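Local coordinates for enoyl-[acyl-carrier-protein] reductase [FMN] (Thermotoga maritima, PDB 5GVJ) that probably reduces enoyl-acyl-carrier-protein intermediates of fatty acid synthesis with NADH, using bound FMN, as a FabK-type flavoenzyme, at residues A[76-79]-A[80-83]; A[106-110]-A[111-115]; A[122-125]-A[126-129]; A[149-152]-A[153-156]. The protein carries 1 engineered substitution. All blocks are in the same frame, centred on the assembly; numbering follows the deposited sequence.

Contact 1 of 4, residues A[76-79]-A[80-83]; sequences SPWA and DDLV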
loop_
_atom_site.group_PDB
_atom_site.type_symbol
_atom_site.label_atom_id
_atom_site.label_comp_id
_atom_site.label_asym_id
_atom_site.label_seq_id
_atom_site.Cartn_x
_atom_site.Cartn_y
_atom_site.Cartn_z
ATOM N N SER A 76 -10.132 16.149 -20.603
ATOM C CA SER A 76 -10.457 17.557 -20.756
ATOM C C SER A 76 -10.797 17.859 -22.215
ATOM O O SER A 76 -10.155 17.327 -23.128
ATOM C CB SER A 76 -9.292 18.432 -20.296
ATOM O OG SER A 76 -9.392 19.732 -20.856
ATOM N N PRO A 77 -11.802 18.697 -22.468
ATOM C CA PRO A 77 -12.082 19.107 -23.856
ATOM C C PRO A 77 -10.929 19.836 -24.519
ATOM O O PRO A 77 -10.884 19.896 -25.754
ATOM C CB PRO A 77 -13.307 20.024 -23.715
ATOM C CG PRO A 77 -13.278 20.481 -22.303
ATOM C CD PRO A 77 -12.708 19.344 -21.503
ATOM N N TRP A 78 -10.003 20.403 -23.747
ATOM C CA TRP A 78 -8.890 21.163 -24.302
ATOM C C TRP A 78 -7.590 20.364 -24.335
ATOM O O TRP A 78 -6.510 20.959 -24.442
ATOM C CB TRP A 78 -8.682 22.453 -23.510
ATOM C CG TRP A 78 -9.863 23.383 -23.498
ATOM C CD1 TRP A 78 -10.830 23.477 -22.533
ATOM C CD2 TRP A 78 -10.188 24.366 -24.487
ATOM N NE1 TRP A 78 -11.738 24.455 -22.866
ATOM C CE2 TRP A 78 -11.365 25.016 -24.060
ATOM C CE3 TRP A 78 -9.600 24.759 -25.694
ATOM C CZ2 TRP A 78 -11.965 26.035 -24.800
ATOM C CZ3 TRP A 78 -10.199 25.779 -26.427
ATOM C CH2 TRP A 78 -11.369 26.399 -25.977
ATOM N N ALA A 79 -7.670 19.033 -24.272
ATOM C CA ALA A 79 -6.465 18.228 -24.076
ATOM C C ALA A 79 -5.491 18.376 -25.241
ATOM O O ALA A 79 -4.294 18.611 -25.029
ATOM C CB ALA A 79 -6.843 16.760 -23.857
ATOM N N ASP A 80 -5.980 18.233 -26.481
ATOM C CA ASP A 80 -5.123 18.424 -27.653
ATOM C C ASP A 80 -4.418 19.776 -27.606
ATOM O O ASP A 80 -3.198 19.867 -27.794
ATOM C CB ASP A 80 -5.936 18.330 -28.950
ATOM C CG ASP A 80 -6.637 17.004 -29.123
ATOM O OD1 ASP A 80 -7.727 17.012 -29.738
ATOM O OD2 ASP A 80 -6.106 15.959 -28.676
ATOM N N ASP A 81 -5.185 20.844 -27.369
ATOM C CA ASP A 81 -4.617 22.188 -27.346
ATOM C C ASP A 81 -3.659 22.389 -26.178
ATOM O O ASP A 81 -2.693 23.148 -26.307
ATOM C CB ASP A 81 -5.732 23.228 -27.281
ATOM C CG ASP A 81 -6.548 23.272 -28.546
ATOM O OD1 ASP A 81 -5.970 23.020 -29.619
ATOM O OD2 ASP A 81 -7.759 23.557 -28.469
ATOM N N LEU A 82 -3.914 21.747 -25.033
ATOM C CA LEU A 82 -3.011 21.897 -23.896
ATOM C C LEU A 82 -1.675 21.210 -24.163
ATOM O O LEU A 82 -0.618 21.721 -23.770
ATOM C CB LEU A 82 -3.667 21.351 -22.625
ATOM C CG LEU A 82 -4.805 22.193 -22.029
ATOM C CD1 LEU A 82 -5.465 21.465 -20.872
ATOM C CD2 LEU A 82 -4.304 23.559 -21.566
ATOM N N VAL A 83 -1.705 20.061 -24.846
ATOM C CA VAL A 83 -0.470 19.416 -25.288
ATOM C C VAL A 83 0.302 20.335 -26.228
ATOM O O VAL A 83 1.527 20.474 -26.124
ATOM C CB VAL A 83 -0.788 18.065 -25.957
ATOM C CG1 VAL A 83 0.440 17.507 -26.664
ATOM C CG2 VAL A 83 -1.333 17.057 -24.934
#
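Trp-78 and Leu-82 meet across the first turn of helix 79-88, where Trp-78 is the N-cap residue. Backbone hydrogen bonds start the helix: Leu-82 N donates a hydrogen bond to Trp-78 O at 2.8 Å, and Val-83 N reaches Ala-79 O at 3.0 Å, both donors lying close to the line of the carbonyl. Ahead of them, a type I beta turn runs from Ser-76 to Ala-79. An ST turn lies within it, Ser-76 OG accepting from Trp-78 N at 3.0 Å, so the serine hydroxyl helps hold the chain bent.

The apolar part is slight. Trp-78 CB stands 4.2 Å from Leu-82 CG, and the leucine branch lies beside the Trp-78 carbonyl. With Trp-78 CG beside its backbone N, anti to the carbonyl carbon (chi1 -60°), the indole presents its edge to Asp-81, whose OD2 lies near the ring plane, 3.5 Å from Trp-78 CE3, carboxylate and ring planes turned 44° apart.

Beyond this turn, Trp-78 and Asp-81 rest on Pro-50 and Leu-82 on Leu-53, all against helix 50-63, while Ala-79 and Val-83 face Tyr-104; the turn comes after strand 68-73 and starts a helix packed between 50-63 and 102-110.

Contact 2 of 4, residues A[106-110]-A[111-115]; sequences RELKE and NGTKV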
loop_
_atom_site.group_PDB
_atom_site.type_symbol
_atom_site.label_atom_id
_atom_site.label_comp_id
_atom_site.label_asym_id
_atom_site.label_seq_id
_atom_site.Cartn_x
_atom_site.Cartn_y
_atom_site.Cartn_z
ATOM N N ARG A 106 4.462 10.663 -28.958
ATOM C CA ARG A 106 5.469 10.859 -29.996
ATOM C C ARG A 106 5.740 12.339 -30.259
ATOM O O ARG A 106 6.901 12.763 -30.334
ATOM C CB ARG A 106 5.037 10.165 -31.284
ATOM C CG ARG A 106 5.941 10.466 -32.448
ATOM C CD ARG A 106 5.264 10.117 -33.766
ATOM N NE ARG A 106 6.202 10.346 -34.847
ATOM C CZ ARG A 106 6.212 9.622 -35.959
ATOM N NH1 ARG A 106 5.335 8.627 -36.108
ATOM N NH2 ARG A 106 7.092 9.880 -36.923
ATOM N N GLU A 107 4.689 13.143 -30.424
ATOM C CA GLU A 107 4.935 14.549 -30.750
ATOM C C GLU A 107 5.591 15.278 -29.586
ATOM O O GLU A 107 6.425 16.170 -29.795
ATOM C CB GLU A 107 3.637 15.243 -31.164
ATOM C CG GLU A 107 2.595 15.398 -30.067
ATOM C CD GLU A 107 1.260 15.872 -30.619
ATOM O OE1 GLU A 107 1.226 16.968 -31.225
ATOM O OE2 GLU A 107 0.256 15.131 -30.472
ATOM N N LEU A 108 5.251 14.897 -28.355
ATOM C CA LEU A 108 5.924 15.478 -27.202
ATOM C C LEU A 108 7.395 15.082 -27.188
ATOM O O LEU A 108 8.277 15.931 -27.021
ATOM C CB LEU A 108 5.217 15.037 -25.917
ATOM C CG LEU A 108 3.912 15.794 -25.650
ATOM C CD1 LEU A 108 3.097 15.134 -24.555
ATOM C CD2 LEU A 108 4.182 17.251 -25.302
ATOM N N LYS A 109 7.679 13.797 -27.398
ATOM C CA LYS A 109 9.059 13.335 -27.337
ATOM C C LYS A 109 9.887 13.870 -28.492
ATOM O O LYS A 109 11.053 14.234 -28.303
ATOM C CB LYS A 109 9.103 11.819 -27.324
ATOM C CG LYS A 109 8.911 11.249 -25.957
ATOM C CD LYS A 109 9.226 9.797 -26.007
ATOM C CE LYS A 109 10.709 9.569 -26.202
ATOM N NZ LYS A 109 11.055 8.137 -26.064
ATOM N N GLU A 110 9.314 13.917 -29.699
ATOM C CA GLU A 110 10.053 14.490 -30.823
ATOM C C GLU A 110 10.507 15.915 -30.537
ATOM O O GLU A 110 11.544 16.349 -31.044
ATOM C CB GLU A 110 9.200 14.430 -32.091
ATOM C CG GLU A 110 9.108 13.008 -32.605
ATOM C CD GLU A 110 8.485 12.903 -33.975
ATOM O OE1 GLU A 110 7.925 13.911 -34.450
ATOM O OE2 GLU A 110 8.550 11.803 -34.562
ATOM N N ASN A 111 9.776 16.646 -29.706
ATOM C CA ASN A 111 10.145 18.020 -29.393
ATOM C C ASN A 111 10.910 18.155 -28.071
ATOM O O ASN A 111 11.065 19.275 -27.569
ATOM C CB ASN A 111 8.892 18.895 -29.417
ATOM C CG ASN A 111 8.415 19.161 -30.848
ATOM O OD1 ASN A 111 8.961 20.030 -31.531
ATOM N ND2 ASN A 111 7.424 18.398 -31.314
ATOM N N GLY A 112 11.415 17.052 -27.519
ATOM C CA GLY A 112 12.311 17.094 -26.374
ATOM C C GLY A 112 11.654 17.063 -25.009
ATOM O O GLY A 112 12.351 17.217 -23.998
ATOM N N THR A 113 10.341 16.884 -24.944
ATOM C CA THR A 113 9.645 16.810 -23.670
ATOM C C THR A 113 9.756 15.397 -23.101
ATOM O O THR A 113 9.680 14.412 -23.841
ATOM C CB THR A 113 8.182 17.205 -23.870
ATOM O OG1 THR A 113 8.115 18.588 -24.236
ATOM C CG2 THR A 113 7.365 16.985 -22.608
ATOM N N LYS A 114 9.972 15.290 -21.785
ATOM C CA LYS A 114 9.908 13.992 -21.108
ATOM C C LYS A 114 8.456 13.701 -20.752
ATOM O O LYS A 114 7.774 14.551 -20.168
ATOM C CB LYS A 114 10.777 13.964 -19.852
ATOM C CG LYS A 114 12.240 14.355 -20.079
ATOM C CD LYS A 114 12.925 13.382 -21.028
ATOM C CE LYS A 114 14.437 13.575 -21.009
ATOM N NZ LYS A 114 14.816 14.998 -21.196
ATOM N N VAL A 115 7.984 12.506 -21.107
ATOM C CA VAL A 115 6.572 12.156 -20.991
ATOM C C VAL A 115 6.426 11.080 -19.923
ATOM O O VAL A 115 7.065 10.024 -20.009
ATOM C CB VAL A 115 6.004 11.690 -22.339
ATOM C CG1 VAL A 115 4.538 11.346 -22.202
ATOM C CG2 VAL A 115 6.214 12.791 -23.399
#
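Asn-111 turns its CG away from its own carbonyl carbon (chi1 -74°), which carries the carboxamide back alongside the last turn of helix 102-110. There ND2 donates to Glu-107 O over 2.9 Å, an almost straight bond with an N-H...O angle of 169°, and the acceptor lies nearly in the amide plane. In Val-115, CG1 is anti to the backbone N (chi1 -179°), leaving CG2 to face the helix; it sits 3.5 Å from Leu-108 CB, the two side chains crossing at about a right angle, and also touches Lys-109 CG.

The backbone closes the helix with a Schellman motif. Thr-113 N bonds to Leu-108 O at 3.1 Å, and Gly-112 N to Lys-109 O at 2.9 Å; both donors approach from above the carbonyl planes. Gly-112 is the C-prime residue, with positive phi, a backbone shape at which a side chain would press on the preceding carbonyl oxygen. Asn-111 N adds only weak bonds to Glu-107 O and Leu-108 O. The reversal takes the chain straight into strand 114-119, the closing strand of the beta-alpha-beta unit whose first strand is 93-97 and whose crossover helix is 102-110.

One turn back on the helix surface, Arg-106 NE makes a salt bridge with Glu-110 OE2 at 2.8 Å, meeting that oxygen from above the carboxylate plane. Lys-109 NZ hydrogen-bonds to Gly-132 O, and Thr-113 OG1 to Val-91 O. Leu-108 also packs on Phe-96 of strand 93-97 and on Val-83 and Ile-87 of helix 79-88.

Contact 3 of 4, residues A[122-125]-A[126-129]; sequences DSLA and RMVE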
loop_
_atom_site.group_PDB
_atom_site.type_symbol
_atom_site.label_atom_id
_atom_site.label_comp_id
_atom_site.label_asym_id
_atom_site.label_seq_id
_atom_site.Cartn_x
_atom_site.Cartn_y
_atom_site.Cartn_z
ATOM N N ASP A 122 -0.675 -2.607 -14.416
ATOM C CA ASP A 122 0.515 -3.185 -15.008
ATOM C C ASP A 122 0.438 -3.167 -16.532
ATOM O O ASP A 122 1.435 -2.896 -17.215
ATOM C CB ASP A 122 0.647 -4.611 -14.481
ATOM C CG ASP A 122 1.864 -5.290 -14.981
ATOM O OD1 ASP A 122 2.937 -4.652 -14.976
ATOM O OD2 ASP A 122 1.756 -6.471 -15.372
ATOM N N SER A 123 -0.740 -3.460 -17.082
ATOM C CA SER A 123 -0.892 -3.511 -18.531
ATOM C C SER A 123 -0.709 -2.129 -19.150
ATOM O O SER A 123 -0.015 -1.979 -20.161
ATOM C CB SER A 123 -2.259 -4.087 -18.895
ATOM O OG SER A 123 -3.289 -3.295 -18.327
ATOM N N LEU A 124 -1.324 -1.101 -18.556
ATOM C CA LEU A 124 -1.154 0.242 -19.106
ATOM C C LEU A 124 0.306 0.666 -19.059
ATOM O O LEU A 124 0.818 1.250 -20.022
ATOM C CB LEU A 124 -2.035 1.256 -18.369
ATOM C CG LEU A 124 -1.941 2.689 -18.904
ATOM C CD1 LEU A 124 -2.283 2.746 -20.391
ATOM C CD2 LEU A 124 -2.825 3.667 -18.125
ATOM N N ALA A 125 0.998 0.365 -17.957
ATOM C CA ALA A 125 2.418 0.696 -17.870
ATOM C C ALA A 125 3.193 0.100 -19.035
ATOM O O ALA A 125 3.975 0.794 -19.696
ATOM C CB ALA A 125 3.000 0.220 -16.538
ATOM N N ARG A 126 3.002 -1.191 -19.308
ATOM C CA ARG A 126 3.732 -1.790 -20.420
ATOM C C ARG A 126 3.342 -1.157 -21.751
ATOM O O ARG A 126 4.191 -0.973 -22.627
ATOM C CB ARG A 126 3.514 -3.299 -20.470
ATOM C CG ARG A 126 3.949 -4.036 -19.241
ATOM C CD ARG A 126 3.963 -5.509 -19.565
ATOM N NE ARG A 126 2.604 -6.024 -19.523
ATOM C CZ ARG A 126 2.046 -6.574 -18.453
ATOM N NH1 ARG A 126 2.755 -6.725 -17.342
ATOM N NH2 ARG A 126 0.787 -7.001 -18.510
ATOM N N MET A 127 2.064 -0.813 -21.917
ATOM C CA MET A 127 1.621 -0.177 -23.157
ATOM C C MET A 127 2.310 1.167 -23.378
ATOM O O MET A 127 2.800 1.453 -24.478
ATOM C CB MET A 127 0.103 -0.005 -23.135
ATOM C CG MET A 127 -0.662 -1.332 -23.121
ATOM S SD MET A 127 -2.433 -1.135 -23.425
ATOM C CE MET A 127 -3.052 -0.479 -21.890
ATOM N N VAL A 128 2.361 2.012 -22.344
ATOM C CA VAL A 128 2.934 3.341 -22.550
ATOM C C VAL A 128 4.453 3.261 -22.687
ATOM O O VAL A 128 5.055 4.053 -23.426
ATOM C CB VAL A 128 2.502 4.311 -21.431
ATOM C CG1 VAL A 128 0.982 4.451 -21.393
ATOM C CG2 VAL A 128 3.016 3.856 -20.087
ATOM N N GLU A 129 5.099 2.296 -22.018
ATOM C CA GLU A 129 6.514 2.050 -22.297
ATOM C C GLU A 129 6.731 1.762 -23.778
ATOM O O GLU A 129 7.618 2.347 -24.413
ATOM C CB GLU A 129 7.059 0.888 -21.459
ATOM C CG GLU A 129 8.546 0.675 -21.714
ATOM C CD GLU A 129 9.171 -0.439 -20.905
ATOM O OE1 GLU A 129 10.297 -0.253 -20.397
ATOM O OE2 GLU A 129 8.549 -1.502 -20.792
#
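Leu-124 and Met-127 touch through their ends: the methyl CE of Met-127 lies 3.6 Å from Leu-124 CD1 and 3.4 Å from Leu-124 CA, the two side chains crossing at about a right angle. A bend at chi3 (-75°) folds the methionine methyl back over the preceding turn. The same Leu-124 CD1 also meets Val-128 CG1 at 3.8 Å, so a single leucine branch is shared by residues three and four positions on. With an alanine here in place of Met-127, the methyl over Leu-124 CA and CD1 would be missing, which would probably leave a gap there and the leucine branch freer to turn.

Under these side chains runs the regular i to i+4 bonding of an alpha-helix. Val-128 N donates to Leu-124 O at 2.9 Å and Met-127 N to Ser-123 O at 3.0 Å, with Arg-126 N on Asp-122 O and Glu-129 N on Ala-125 O completing the set. This helix, 122-130, is the crossover of the beta-alpha-beta unit between strands 114-119 and 136-139, and Leu-124 and Ala-125 bear on Val-119 of the first strand.

Arg-126 curls back along the helix and, as modelled, has Asp-122 O under the centre of its guanidinium. The Asp-122 carboxylate is its salt-bridge neighbour, but the two are modelled too close, which leaves the placing of both groups in doubt. Farther out, Asp-122 OD1 takes a hydrogen bond with Ser-162 OG, and Glu-129 OE1 with the backbone N of Asn-164 and of Ile-165. Ser-123 packs on Arg-218 of the second subunit.

Contact 4 of 4, residues A[149-152]-A[153-156]; sequences EVTT and FVLV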
loop_
_atom_site.group_PDB
_atom_site.type_symbol
_atom_site.label_atom_id
_atom_site.label_comp_id
_atom_site.label_asym_id
_atom_site.label_seq_id
_atom_site.Cartn_x
_atom_site.Cartn_y
_atom_site.Cartn_z
ATOM N N GLU A 149 -7.669 0.684 -8.757
ATOM C CA GLU A 149 -8.054 -0.360 -7.824
ATOM C C GLU A 149 -6.890 -0.928 -7.027
ATOM O O GLU A 149 -7.121 -1.497 -5.953
ATOM C CB GLU A 149 -8.738 -1.509 -8.573
ATOM C CG GLU A 149 -9.598 -1.050 -9.727
ATOM C CD GLU A 149 -10.609 -2.099 -10.148
ATOM O OE1 GLU A 149 -10.213 -3.056 -10.858
ATOM O OE2 GLU A 149 -11.793 -1.966 -9.752
ATOM N N VAL A 150 -5.658 -0.788 -7.513
ATOM C CA VAL A 150 -4.499 -1.431 -6.900
ATOM C C VAL A 150 -3.844 -0.473 -5.910
ATOM O O VAL A 150 -3.736 0.735 -6.172
ATOM C CB VAL A 150 -3.503 -1.884 -7.983
ATOM C CG1 VAL A 150 -2.408 -2.764 -7.367
ATOM C CG2 VAL A 150 -4.237 -2.633 -9.093
ATOM N N THR A 151 -3.389 -1.007 -4.775
ATOM C CA THR A 151 -2.686 -0.188 -3.795
ATOM C C THR A 151 -1.233 0.011 -4.202
ATOM O O THR A 151 -0.683 -0.725 -5.023
ATOM C CB THR A 151 -2.708 -0.822 -2.406
ATOM O OG1 THR A 151 -1.885 -1.993 -2.431
ATOM C CG2 THR A 151 -4.134 -1.197 -1.995
ATOM N N THR A 152 -0.601 1.007 -3.579
ATOM C CA THR A 152 0.787 1.335 -3.902
ATOM C C THR A 152 1.712 0.159 -3.638
ATOM O O THR A 152 2.598 -0.140 -4.451
ATOM C CB THR A 152 1.233 2.550 -3.088
ATOM O OG1 THR A 152 0.424 3.668 -3.446
ATOM C CG2 THR A 152 2.699 2.898 -3.358
ATOM N N PHE A 153 1.523 -0.511 -2.499
ATOM C CA PHE A 153 2.437 -1.566 -2.089
ATOM C C PHE A 153 2.546 -2.638 -3.154
ATOM O O PHE A 153 3.641 -3.139 -3.437
ATOM C CB PHE A 153 1.956 -2.181 -0.775
ATOM C CG PHE A 153 3.052 -2.751 0.042
ATOM C CD1 PHE A 153 3.709 -1.963 0.971
ATOM C CD2 PHE A 153 3.453 -4.059 -0.140
ATOM C CE1 PHE A 153 4.746 -2.481 1.712
ATOM C CE2 PHE A 153 4.479 -4.585 0.604
ATOM C CZ PHE A 153 5.128 -3.791 1.534
ATOM N N VAL A 154 1.415 -2.997 -3.754
ATOM C CA VAL A 154 1.385 -4.018 -4.794
ATOM C C VAL A 154 1.770 -3.424 -6.147
ATOM O O VAL A 154 2.564 -4.000 -6.904
ATOM C CB VAL A 154 -0.015 -4.657 -4.840
ATOM C CG1 VAL A 154 -0.158 -5.544 -6.075
ATOM C CG2 VAL A 154 -0.295 -5.458 -3.547
ATOM N N LEU A 155 1.193 -2.273 -6.479
ATOM C CA LEU A 155 1.306 -1.739 -7.834
ATOM C C LEU A 155 2.744 -1.380 -8.187
ATOM O O LEU A 155 3.232 -1.718 -9.270
ATOM C CB LEU A 155 0.407 -0.518 -7.977
ATOM C CG LEU A 155 0.407 0.119 -9.363
ATOM C CD1 LEU A 155 -0.322 -0.775 -10.359
ATOM C CD2 LEU A 155 -0.255 1.494 -9.262
ATOM N N VAL A 156 3.434 -0.662 -7.300
ATOM C CA VAL A 156 4.808 -0.270 -7.597
ATOM C C VAL A 156 5.679 -1.499 -7.827
ATOM O O VAL A 156 6.533 -1.510 -8.717
ATOM C CB VAL A 156 5.373 0.617 -6.472
ATOM C CG1 VAL A 156 6.856 0.904 -6.704
ATOM C CG2 VAL A 156 4.587 1.908 -6.387
#
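Val-150 and Leu-155 cross at about a right angle where the chain runs into helix 152-162. CG1 of Val-150, anti to the backbone N (chi1 -170°), points at the helix and wedges between two residues, 3.7 Å from Leu-155 CB and 3.8 Å from Val-154 CG1. Thr-152 and Val-156, by contrast, lie side by side and point the same way, their CG2 methyls 3.7 Å apart.

Thr-151 holds the N-cap position. Its carbonyl oxygen accepts from Leu-155 N at 2.8 Å and, weakly, from Val-154 N; Val-156 N follows onto Thr-152 O at 3.0 Å. The hydroxyls look elsewhere: Thr-151 OG1 bonds to Glu-142 of the second subunit, and Thr-152 OG1 to Gly-171 O.

Across the dimer interface, Thr-151 packs on Thr-151 of the second subunit and Phe-153 on its Gly-172, while Glu-149 makes a salt bridge with Arg-235 of that subunit. Within the chain, the side chain of Thr-152 is about 5 Å from Gly-172, and that of Leu-155 about 5 Å from the side chain of Glu-139. The arrangement is a helix start of a TIM-barrel-type flavoprotein, beside these FMN-binding residues (no FMN is bound to this chain here) and at the dimer interface.

In the fold
From the N terminus, the four contacts come strictly in series, none enclosing or crossing another, and each is local, closing no long loop. Contact 1 starts helix 79-88 after strand 68-73; contact 2 ends the next helix, 102-110, and delivers the chain to strand 114-119. These two touch, Val-83 CG1 lying 4.0 Å from Leu-108 CD2, which joins adjacent helices outside the parallel sheet. Strand 114-119 then leads into the helix of contact 3, and contact 4 opens helix 152-162 after the short strand 145-146. Contacts 3 and 4, with centres about 15 Å apart, both reach the second subunit, whereas contacts 1 and 2 do not.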